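Local coordinates for protein Abbfa_003403 (Acinetobacter baumannii, PDB 4ZXH) that probably activates an amino acid by adenylation, loads it on a phosphopantetheine carrier domain, condenses it and releases the product, as a four-domain nonribosomal peptide synthetase, at residues A[71-76]-A[121-127]; A[832-836]-A[845-849]; A[1065-1071]-A[1091-1097]. One frame throughout, in Å; residues are numbered along the deposited sequence.

Interaction 1 (A[71-76]-A[121-127]); sequences LRVSMP and LTQPPLW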
loop_
_atom_site.group_PDB
_atom_site.type_symbol
_atom_site.label_atom_id
_atom_site.label_comp_id
_atom_site.label_asym_id
_atom_site.label_seq_id
_atom_site.Cartn_x
_atom_site.Cartn_y
_atom_site.Cartn_z
ATOM N N LEU A 71 10.022 -20.540 31.925
ATOM C CA LEU A 71 8.602 -20.344 32.153
ATOM C C LEU A 71 8.276 -19.147 33.052
ATOM O O LEU A 71 7.112 -18.792 33.198
ATOM C CB LEU A 71 8.002 -21.618 32.749
ATOM C CG LEU A 71 7.878 -22.805 31.783
ATOM C CD1 LEU A 71 7.244 -23.999 32.445
ATOM C CD2 LEU A 71 7.061 -22.410 30.559
ATOM N N ARG A 72 9.295 -18.531 33.647
ATOM C CA ARG A 72 9.108 -17.374 34.519
ATOM C C ARG A 72 9.709 -16.096 33.895
ATOM O O ARG A 72 10.089 -15.156 34.593
ATOM C CB ARG A 72 9.723 -17.652 35.906
ATOM C CG ARG A 72 9.178 -18.930 36.592
ATOM C CD ARG A 72 9.687 -19.189 38.031
ATOM N NE ARG A 72 11.149 -19.166 38.179
ATOM C CZ ARG A 72 11.937 -20.234 38.108
ATOM N NH1 ARG A 72 11.421 -21.436 37.897
ATOM N NH2 ARG A 72 13.247 -20.106 38.261
ATOM N N VAL A 73 9.773 -16.061 32.567
ATOM C CA VAL A 73 10.386 -14.951 31.834
ATOM C C VAL A 73 9.381 -13.878 31.371
ATOM O O VAL A 73 8.243 -14.189 31.036
ATOM C CB VAL A 73 11.159 -15.512 30.612
ATOM C CG1 VAL A 73 11.355 -14.472 29.522
ATOM C CG2 VAL A 73 12.487 -16.090 31.051
ATOM N N SER A 74 9.807 -12.617 31.390
ATOM C CA SER A 74 9.117 -11.528 30.693
ATOM C C SER A 74 10.152 -10.802 29.826
ATOM O O SER A 74 11.356 -10.982 30.030
ATOM C CB SER A 74 8.428 -10.567 31.678
ATOM O OG SER A 74 9.308 -9.603 32.243
ATOM N N MET A 75 9.703 -10.010 28.848
ATOM C CA MET A 75 10.623 -9.382 27.890
ATOM C C MET A 75 10.356 -7.890 27.738
ATOM O O MET A 75 9.826 -7.441 26.729
ATOM C CB MET A 75 10.537 -10.070 26.515
ATOM C CG MET A 75 10.910 -11.557 26.527
ATOM S SD MET A 75 10.645 -12.416 24.955
ATOM C CE MET A 75 10.727 -14.107 25.481
ATOM N N PRO A 76 10.751 -7.108 28.737
ATOM C CA PRO A 76 10.480 -5.672 28.743
ATOM C C PRO A 76 11.501 -4.911 27.915
ATOM O O PRO A 76 12.581 -5.452 27.626
ATOM C CB PRO A 76 10.611 -5.311 30.212
ATOM C CG PRO A 76 11.710 -6.231 30.680
ATOM C CD PRO A 76 11.558 -7.516 29.900
ATOM N N LEU A 121 4.277 -9.020 25.868
ATOM C CA LEU A 121 5.494 -9.761 26.147
ATOM C C LEU A 121 6.291 -9.142 27.291
ATOM O O LEU A 121 7.228 -9.749 27.793
ATOM C CB LEU A 121 6.355 -9.859 24.888
ATOM C CG LEU A 121 5.710 -10.600 23.714
ATOM C CD1 LEU A 121 6.672 -10.699 22.552
ATOM C CD2 LEU A 121 5.229 -11.971 24.139
ATOM N N THR A 122 5.916 -7.946 27.719
ATOM C CA THR A 122 6.646 -7.282 28.799
ATOM C C THR A 122 6.136 -7.660 30.196
ATOM O O THR A 122 6.760 -7.335 31.216
ATOM C CB THR A 122 6.576 -5.771 28.647
ATOM O OG1 THR A 122 5.316 -5.306 29.131
ATOM C CG2 THR A 122 6.700 -5.399 27.187
ATOM N N GLN A 123 5.012 -8.365 30.231
ATOM C CA GLN A 123 4.364 -8.745 31.476
ATOM C C GLN A 123 4.191 -10.273 31.522
ATOM O O GLN A 123 3.519 -10.844 30.657
ATOM C CB GLN A 123 3.004 -8.030 31.592
ATOM C CG GLN A 123 2.590 -7.605 33.012
ATOM C CD GLN A 123 3.617 -6.709 33.710
ATOM O OE1 GLN A 123 3.900 -6.878 34.900
ATOM N NE2 GLN A 123 4.159 -5.738 32.975
ATOM N N PRO A 124 4.795 -10.940 32.527
ATOM C CA PRO A 124 4.747 -12.401 32.665
ATOM C C PRO A 124 3.411 -12.848 33.209
ATOM O O PRO A 124 2.790 -12.071 33.918
ATOM C CB PRO A 124 5.856 -12.692 33.667
ATOM C CG PRO A 124 5.873 -11.499 34.526
ATOM C CD PRO A 124 5.504 -10.322 33.659
ATOM N N PRO A 125 2.988 -14.087 32.916
ATOM C CA PRO A 125 3.724 -15.091 32.132
ATOM C C PRO A 125 3.491 -14.945 30.635
ATOM O O PRO A 125 2.520 -14.297 30.264
ATOM C CB PRO A 125 3.155 -16.418 32.648
ATOM C CG PRO A 125 1.761 -16.074 33.099
ATOM C CD PRO A 125 1.767 -14.641 33.535
ATOM N N LEU A 126 4.354 -15.521 29.796
ATOM C CA LEU A 126 4.138 -15.473 28.342
ATOM C C LEU A 126 3.531 -16.781 27.838
ATOM O O LEU A 126 3.799 -17.230 26.722
ATOM C CB LEU A 126 5.426 -15.187 27.587
ATOM C CG LEU A 126 6.292 -13.998 27.997
ATOM C CD1 LEU A 126 7.113 -13.556 26.839
ATOM C CD2 LEU A 126 5.508 -12.845 28.582
ATOM N N TRP A 127 2.702 -17.384 28.679
ATOM C CA TRP A 127 1.991 -18.594 28.325
ATOM C C TRP A 127 0.708 -18.658 29.145
ATOM O O TRP A 127 0.601 -17.996 30.180
ATOM C CB TRP A 127 2.870 -19.822 28.561
ATOM C CG TRP A 127 3.480 -19.859 29.923
ATOM C CD1 TRP A 127 4.617 -19.222 30.332
ATOM C CD2 TRP A 127 3.002 -20.592 31.052
ATOM N NE1 TRP A 127 4.869 -19.503 31.657
ATOM C CE2 TRP A 127 3.893 -20.351 32.121
ATOM C CE3 TRP A 127 1.910 -21.437 31.269
ATOM C CZ2 TRP A 127 3.720 -20.919 33.389
ATOM C CZ3 TRP A 127 1.741 -22.013 32.538
ATOM C CH2 TRP A 127 2.634 -21.744 33.575
#
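Trp-127 and Leu-71 show how one indole can hold a loop by its edge and its faces together. Trp-127 NE1 gives a nearly straight hydrogen bond of 2.8 Å to the backbone O of Leu-71, on a lone pair in the carbonyl plane and within the plane of the ring. Leu-71 CD2 comes over one face, a CH-pi contact 4.0 Å from the centroid of the five-membered ring of Trp-127, while Pro-125 CB lies against the opposite face. The in-plane bond and the carbons over both faces together fix the orientation of the indole. Next along this buried side, Leu-126 CG sits 3.6 Å from Val-73 O, and Leu-126 CD1 meets the methyl CE of Met-75 at 3.9 Å; the extended Met-75 chain carries that methyl to the leucine. Ser-74 CB rests tightly on Pro-124 CD at 3.5 Å, its hydroxyl being bonded to Trp-87. A backbone bond from Met-75 N to Leu-121 O (2.7 Å) joins the two segments further on. Toward solvent the contact is thinner. Thr-122 turns only carbon toward Pro-76, its OG1 pairing with Asp-120, and the exposed Gln-123 points away and is poorly ordered. The loop leading into strand 127-135 thus lies along the edge strand 73-78 of a small antiparallel sheet, in the N-terminal lobe of a condensation domain with the chloramphenicol acetyltransferase-like fold, where Trp-127 also lines the phospholipid pocket.

Interaction 2 (A[832-836]-A[845-849]); sequences AQFRT and RLYRT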
loop_
_atom_site.group_PDB
_atom_site.type_symbol
_atom_site.label_atom_id
_atom_site.label_comp_id
_atom_site.label_asym_id
_atom_site.label_seq_id
_atom_site.Cartn_x
_atom_site.Cartn_y
_atom_site.Cartn_z
ATOM N N ALA A 832 -4.405 -12.719 -38.432
ATOM C CA ALA A 832 -3.668 -12.867 -37.176
ATOM C C ALA A 832 -4.547 -12.619 -35.943
ATOM O O ALA A 832 -4.355 -13.261 -34.910
ATOM C CB ALA A 832 -2.469 -11.927 -37.160
ATOM N N GLN A 833 -5.495 -11.687 -36.052
ATOM C CA GLN A 833 -6.386 -11.350 -34.942
ATOM C C GLN A 833 -7.652 -12.218 -34.911
ATOM O O GLN A 833 -8.261 -12.380 -33.849
ATOM C CB GLN A 833 -6.792 -9.875 -35.003
ATOM C CG GLN A 833 -5.637 -8.910 -34.993
ATOM C CD GLN A 833 -4.710 -9.131 -33.816
ATOM O OE1 GLN A 833 -5.029 -8.782 -32.668
ATOM N NE2 GLN A 833 -3.553 -9.722 -34.090
ATOM N N PHE A 834 -8.056 -12.755 -36.067
ATOM C CA PHE A 834 -9.188 -13.689 -36.131
ATOM C C PHE A 834 -8.720 -15.070 -36.585
ATOM O O PHE A 834 -8.354 -15.261 -37.743
ATOM C CB PHE A 834 -10.279 -13.184 -37.084
ATOM C CG PHE A 834 -10.863 -11.840 -36.713
ATOM C CD1 PHE A 834 -12.016 -11.754 -35.948
ATOM C CD2 PHE A 834 -10.286 -10.663 -37.171
ATOM C CE1 PHE A 834 -12.569 -10.522 -35.620
ATOM C CE2 PHE A 834 -10.841 -9.417 -36.847
ATOM C CZ PHE A 834 -11.979 -9.353 -36.072
ATOM N N ARG A 835 -8.727 -16.031 -35.666
ATOM C CA ARG A 835 -8.187 -17.364 -35.921
ATOM C C ARG A 835 -9.040 -18.423 -35.253
ATOM O O ARG A 835 -9.762 -18.136 -34.290
ATOM C CB ARG A 835 -6.758 -17.507 -35.374
ATOM C CG ARG A 835 -5.783 -16.446 -35.781
ATOM C CD ARG A 835 -4.618 -16.394 -34.838
ATOM N NE ARG A 835 -3.699 -17.495 -35.062
ATOM C CZ ARG A 835 -2.732 -17.842 -34.216
ATOM N NH1 ARG A 835 -2.569 -17.166 -33.075
ATOM N NH2 ARG A 835 -1.931 -18.868 -34.506
ATOM N N THR A 836 -8.933 -19.653 -35.741
ATOM C CA THR A 836 -9.270 -20.798 -34.914
ATOM C C THR A 836 -7.985 -21.262 -34.253
ATOM O O THR A 836 -6.892 -21.021 -34.774
ATOM C CB THR A 836 -9.860 -21.938 -35.706
ATOM O OG1 THR A 836 -8.806 -22.594 -36.421
ATOM C CG2 THR A 836 -10.900 -21.415 -36.670
ATOM N N ARG A 845 -14.061 -19.972 -35.042
ATOM C CA ARG A 845 -13.303 -18.750 -35.211
ATOM C C ARG A 845 -13.357 -17.908 -33.930
ATOM O O ARG A 845 -14.415 -17.790 -33.300
ATOM C CB ARG A 845 -13.854 -17.979 -36.410
ATOM C CG ARG A 845 -12.971 -16.867 -36.948
ATOM C CD ARG A 845 -13.477 -16.466 -38.316
ATOM N NE ARG A 845 -12.767 -15.343 -38.916
ATOM C CZ ARG A 845 -13.285 -14.126 -39.048
ATOM N NH1 ARG A 845 -14.522 -13.871 -38.622
ATOM N NH2 ARG A 845 -12.571 -13.166 -39.623
ATOM N N LEU A 846 -12.209 -17.352 -33.542
ATOM C CA LEU A 846 -12.091 -16.553 -32.322
ATOM C C LEU A 846 -11.378 -15.236 -32.567
ATOM O O LEU A 846 -10.605 -15.096 -33.516
ATOM C CB LEU A 846 -11.328 -17.303 -31.231
ATOM C CG LEU A 846 -11.696 -18.717 -30.823
ATOM C CD1 LEU A 846 -10.704 -19.195 -29.767
ATOM C CD2 LEU A 846 -13.105 -18.735 -30.293
ATOM N N TYR A 847 -11.626 -14.275 -31.685
ATOM C CA TYR A 847 -10.999 -12.971 -31.788
ATOM C C TYR A 847 -10.115 -12.696 -30.591
ATOM O O TYR A 847 -10.507 -12.908 -29.442
ATOM C CB TYR A 847 -12.042 -11.854 -31.926
ATOM C CG TYR A 847 -11.419 -10.480 -31.752
ATOM C CD1 TYR A 847 -10.578 -9.943 -32.731
ATOM C CD2 TYR A 847 -11.643 -9.735 -30.600
ATOM C CE1 TYR A 847 -9.986 -8.690 -32.563
ATOM C CE2 TYR A 847 -11.058 -8.488 -30.429
ATOM C CZ TYR A 847 -10.236 -7.969 -31.413
ATOM O OH TYR A 847 -9.669 -6.738 -31.228
ATOM N N ARG A 848 -8.916 -12.210 -30.881
ATOM C CA ARG A 848 -7.889 -11.922 -29.886
ATOM C C ARG A 848 -7.962 -10.454 -29.426
ATOM O O ARG A 848 -7.651 -9.520 -30.191
ATOM C CB ARG A 848 -6.530 -12.252 -30.494
ATOM C CG ARG A 848 -5.363 -11.919 -29.654
ATOM C CD ARG A 848 -4.075 -12.339 -30.318
ATOM N NE ARG A 848 -3.059 -12.541 -29.296
ATOM C CZ ARG A 848 -1.932 -13.201 -29.498
ATOM N NH1 ARG A 848 -1.682 -13.706 -30.699
ATOM N NH2 ARG A 848 -1.064 -13.348 -28.505
ATOM N N THR A 849 -8.365 -10.246 -28.175
ATOM C CA THR A 849 -8.715 -8.903 -27.719
ATOM C C THR A 849 -7.579 -8.045 -27.190
ATOM O O THR A 849 -7.739 -6.840 -27.039
ATOM C CB THR A 849 -9.743 -8.958 -26.613
ATOM O OG1 THR A 849 -9.129 -9.526 -25.454
ATOM C CG2 THR A 849 -10.933 -9.788 -27.039
#
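Phe-834 reaches across the hairpin to both Arg-845 and Tyr-847, and its course from CB to CZ passes from one to the other. CB lies over one face of the Arg-845 guanidinium, 3.4 Å from Arg-845 NH2, and CG is still 3.6 Å from that same nitrogen. At CD1 the surroundings become mixed, with Arg-845 NH2 and Tyr-847 CD1 about equally near. Farther out, CE1 touches Tyr-847 CD1 at 3.6 Å and the tip CZ stays close to the same tyrosine carbon, the two rings meeting obliquely with planes at 38°. Arg-845 gets there by a chain extended from CG to NE, CG opposite the backbone N (chi1 -165°), and its guanidinium lies only 17° from the phenylalanine plane. Behind these side chains, Arg-835 and Leu-846 form an antiparallel hydrogen-bonded pair (Arg-835 N to Leu-846 O, 3.0 Å), and Arg-848 N donates to Gln-833 O, the last carbonyl of helix 827-833. Arg-835 NH1 and Arg-848 NH1 stand 4.3 Å apart. Arg-848 NE has Glu-811 as salt-bridge partner, which probably eases that repulsion, while Arg-845, bonded to the carbonyl of Ala-820, can lay its cationic plane against carbon in this antiparallel sheet of the adenylation domain.

Interaction 3 (A[1065-1071]-A[1091-1097]); sequences QPLWLFH and RTLRAIQ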
loop_
_atom_site.group_PDB
_atom_site.type_symbol
_atom_site.label_atom_id
_atom_site.label_comp_id
_atom_site.label_asym_id
_atom_site.label_seq_id
_atom_site.Cartn_x
_atom_site.Cartn_y
_atom_site.Cartn_z
ATOM N N GLN A 1065 33.765 16.038 31.824
ATOM C CA GLN A 1065 33.183 17.378 31.809
ATOM C C GLN A 1065 32.466 17.734 30.510
ATOM O O GLN A 1065 33.061 17.748 29.440
ATOM C CB GLN A 1065 34.270 18.409 32.084
ATOM C CG GLN A 1065 33.769 19.830 32.206
ATOM C CD GLN A 1065 34.909 20.789 32.398
ATOM O OE1 GLN A 1065 35.839 20.837 31.583
ATOM N NE2 GLN A 1065 34.878 21.527 33.504
ATOM N N PRO A 1066 31.174 18.037 30.619
ATOM C CA PRO A 1066 30.339 18.498 29.511
ATOM C C PRO A 1066 30.600 19.959 29.215
ATOM O O PRO A 1066 31.141 20.669 30.056
ATOM C CB PRO A 1066 28.901 18.331 30.035
ATOM C CG PRO A 1066 29.021 17.886 31.462
ATOM C CD PRO A 1066 30.450 18.066 31.897
ATOM N N LEU A 1067 30.194 20.403 28.037
ATOM C CA LEU A 1067 30.133 21.819 27.725
ATOM C C LEU A 1067 28.667 22.214 27.717
ATOM O O LEU A 1067 27.871 21.586 27.027
ATOM C CB LEU A 1067 30.789 22.111 26.372
ATOM C CG LEU A 1067 30.533 23.482 25.763
ATOM C CD1 LEU A 1067 30.962 24.549 26.749
ATOM C CD2 LEU A 1067 31.274 23.630 24.447
ATOM N N TRP A 1068 28.307 23.228 28.500
ATOM C CA TRP A 1068 26.935 23.733 28.540
ATOM C C TRP A 1068 26.787 24.946 27.645
ATOM O O TRP A 1068 27.591 25.887 27.713
ATOM C CB TRP A 1068 26.528 24.117 29.956
ATOM C CG TRP A 1068 26.463 22.978 30.895
ATOM C CD1 TRP A 1068 27.465 22.515 31.688
ATOM C CD2 TRP A 1068 25.324 22.144 31.153
ATOM N NE1 TRP A 1068 27.023 21.439 32.427
ATOM C CE2 TRP A 1068 25.712 21.194 32.113
ATOM C CE3 TRP A 1068 24.018 22.110 30.663
ATOM C CZ2 TRP A 1068 24.840 20.222 32.593
ATOM C CZ3 TRP A 1068 23.153 21.142 31.140
ATOM C CH2 TRP A 1068 23.565 20.215 32.096
ATOM N N LEU A 1069 25.745 24.927 26.818
ATOM C CA LEU A 1069 25.452 26.033 25.922
ATOM C C LEU A 1069 24.084 26.632 26.215
ATOM O O LEU A 1069 23.129 25.919 26.485
ATOM C CB LEU A 1069 25.539 25.575 24.469
ATOM C CG LEU A 1069 26.928 25.033 24.078
ATOM C CD1 LEU A 1069 26.896 24.308 22.762
ATOM C CD2 LEU A 1069 27.993 26.133 24.049
ATOM N N PHE A 1070 23.988 27.951 26.146
ATOM C CA PHE A 1070 22.746 28.606 26.492
ATOM C C PHE A 1070 22.148 29.381 25.339
ATOM O O PHE A 1070 22.861 30.006 24.558
ATOM C CB PHE A 1070 22.983 29.509 27.676
ATOM C CG PHE A 1070 23.624 28.807 28.799
ATOM C CD1 PHE A 1070 22.869 27.999 29.641
ATOM C CD2 PHE A 1070 24.987 28.906 28.998
ATOM C CE1 PHE A 1070 23.461 27.318 30.686
ATOM C CE2 PHE A 1070 25.586 28.236 30.043
ATOM C CZ PHE A 1070 24.820 27.435 30.884
ATOM N N HIS A 1071 20.825 29.336 25.253
ATOM C CA HIS A 1071 20.109 29.938 24.151
ATOM C C HIS A 1071 20.447 31.404 23.987
ATOM O O HIS A 1071 20.730 32.078 24.965
ATOM C CB HIS A 1071 18.609 29.792 24.365
ATOM C CG HIS A 1071 18.105 30.457 25.604
ATOM N ND1 HIS A 1071 17.918 31.817 25.696
ATOM C CD2 HIS A 1071 17.719 29.944 26.797
ATOM C CE1 HIS A 1071 17.455 32.118 26.898
ATOM N NE2 HIS A 1071 17.327 30.999 27.586
ATOM N N ARG A 1091 33.464 14.843 23.752
ATOM C CA ARG A 1091 32.935 15.799 24.706
ATOM C C ARG A 1091 31.415 15.802 24.650
ATOM O O ARG A 1091 30.820 16.041 23.593
ATOM C CB ARG A 1091 33.471 17.216 24.439
ATOM C CG ARG A 1091 33.305 18.180 25.627
ATOM C CD ARG A 1091 33.479 19.615 25.201
ATOM N NE ARG A 1091 34.732 19.826 24.481
ATOM C CZ ARG A 1091 35.851 20.228 25.065
ATOM N NH1 ARG A 1091 35.871 20.457 26.381
ATOM N NH2 ARG A 1091 36.944 20.403 24.340
ATOM N N THR A 1092 30.800 15.509 25.792
ATOM C CA THR A 1092 29.377 15.728 25.997
ATOM C C THR A 1092 29.041 17.215 25.813
ATOM O O THR A 1092 29.732 18.088 26.350
ATOM C CB THR A 1092 28.946 15.253 27.403
ATOM O OG1 THR A 1092 29.286 13.865 27.564
ATOM C CG2 THR A 1092 27.450 15.467 27.638
ATOM N N LEU A 1093 28.006 17.485 25.015
ATOM C CA LEU A 1093 27.476 18.834 24.803
ATOM C C LEU A 1093 26.002 18.874 25.186
ATOM O O LEU A 1093 25.205 18.030 24.737
ATOM C CB LEU A 1093 27.596 19.270 23.354
ATOM C CG LEU A 1093 28.931 19.088 22.688
ATOM C CD1 LEU A 1093 28.761 19.444 21.214
ATOM C CD2 LEU A 1093 29.929 19.983 23.397
ATOM N N ARG A 1094 25.645 19.867 25.991
ATOM C CA ARG A 1094 24.267 20.069 26.396
ATOM C C ARG A 1094 23.919 21.521 26.182
ATOM O O ARG A 1094 24.745 22.401 26.395
ATOM C CB ARG A 1094 24.067 19.672 27.852
ATOM C CG ARG A 1094 24.576 18.287 28.151
ATOM C CD ARG A 1094 23.984 17.739 29.430
ATOM N NE ARG A 1094 24.234 16.313 29.562
ATOM C CZ ARG A 1094 25.005 15.792 30.500
ATOM N NH1 ARG A 1094 25.581 16.591 31.386
ATOM N NH2 ARG A 1094 25.183 14.477 30.558
ATOM N N ALA A 1095 22.701 21.766 25.733
ATOM C CA ALA A 1095 22.263 23.112 25.404
ATOM C C ALA A 1095 20.937 23.332 26.086
ATOM O O ALA A 1095 20.188 22.376 26.308
ATOM C CB ALA A 1095 22.134 23.311 23.882
ATOM N N ILE A 1096 20.645 24.583 26.423
ATOM C CA ILE A 1096 19.430 24.872 27.158
ATOM C C ILE A 1096 18.543 25.869 26.432
ATOM O O ILE A 1096 18.941 27.006 26.178
ATOM C CB ILE A 1096 19.762 25.389 28.547
ATOM C CG1 ILE A 1096 20.491 24.292 29.328
ATOM C CG2 ILE A 1096 18.500 25.849 29.253
ATOM C CD1 ILE A 1096 20.663 24.574 30.800
ATOM N N GLN A 1097 17.338 25.432 26.084
ATOM C CA GLN A 1097 16.348 26.340 25.513
ATOM C C GLN A 1097 15.524 27.009 26.634
ATOM O O GLN A 1097 15.461 26.514 27.753
ATOM C CB GLN A 1097 15.429 25.582 24.556
ATOM C CG GLN A 1097 14.519 24.623 25.267
ATOM C CD GLN A 1097 13.729 23.784 24.310
ATOM O OE1 GLN A 1097 13.683 24.061 23.108
ATOM N NE2 GLN A 1097 13.126 22.723 24.828
#
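Leu-1069 and Arg-1094 meet at the middle of a parallel ladder. Five backbone bonds alternate along it: Leu-1067 N to Thr-1092 O (2.9 Å), Arg-1094 N to Leu-1067 O, Leu-1069 N to Arg-1094 O, Ile-1096 N to Leu-1069 O, and finally a longer one from His-1071 N to Ile-1096 O (3.1 Å). Alpha hydrogens add to these, as where Trp-1068 CA approaches Arg-1094 O. Strands 1067-1070 and 1093-1096 are linked through helix 1081-1086 as a beta-alpha-beta crossover of the alpha/beta hydrolase fold, here in the thioesterase domain, and their axes lie 4.6 Å apart at 23°. Aromatic contacts occupy the face bearing Trp-1068 and Phe-1070. Arg-1094 runs its extended chain across the indole, CB 4.1 Å from the centroid of the six-membered ring of Trp-1068, over its face, and CD 3.7 Å from Trp-1068 CH2; its guanidinium, near the ring's CZ2, is tilted 52° to the indole and salt-bridged to Glu-1057. Ile-1096 CD1 reaches Phe-1070 CE1 at 3.9 Å, the two side chains lying side by side. Aliphatic contacts lie on the face of Leu-1067 and Leu-1069: Leu-1067 CB with Leu-1093 CD2 at 3.8 Å, and Leu-1069 CB with the methyl of Ala-1095. Phe-1070 also touches the probable nucleophile elbow at the end of strand 1131-1136.

The three contacts illustrate how a multidomain synthetase keeps each domain's framework local: they follow one another along the chain and none touches another. Interactions 1 and 3, in the condensation and thioesterase domains, are the nearest pair, about 24 Å between nearest atoms and 40 Å between centres. Interaction 2, in the adenylation domain, lies across the chain's centre from both, its centre 66 Å from that of interaction 1 and 79 Å from that of interaction 3. Two ligands lie near interaction 1: the Trp-127 side chain is about 4 Å from the bound phospholipid, and that of Leu-121 about 12 Å from the phosphopantetheine. Interaction 3 instead borders a probable thioesterase nucleophile elbow.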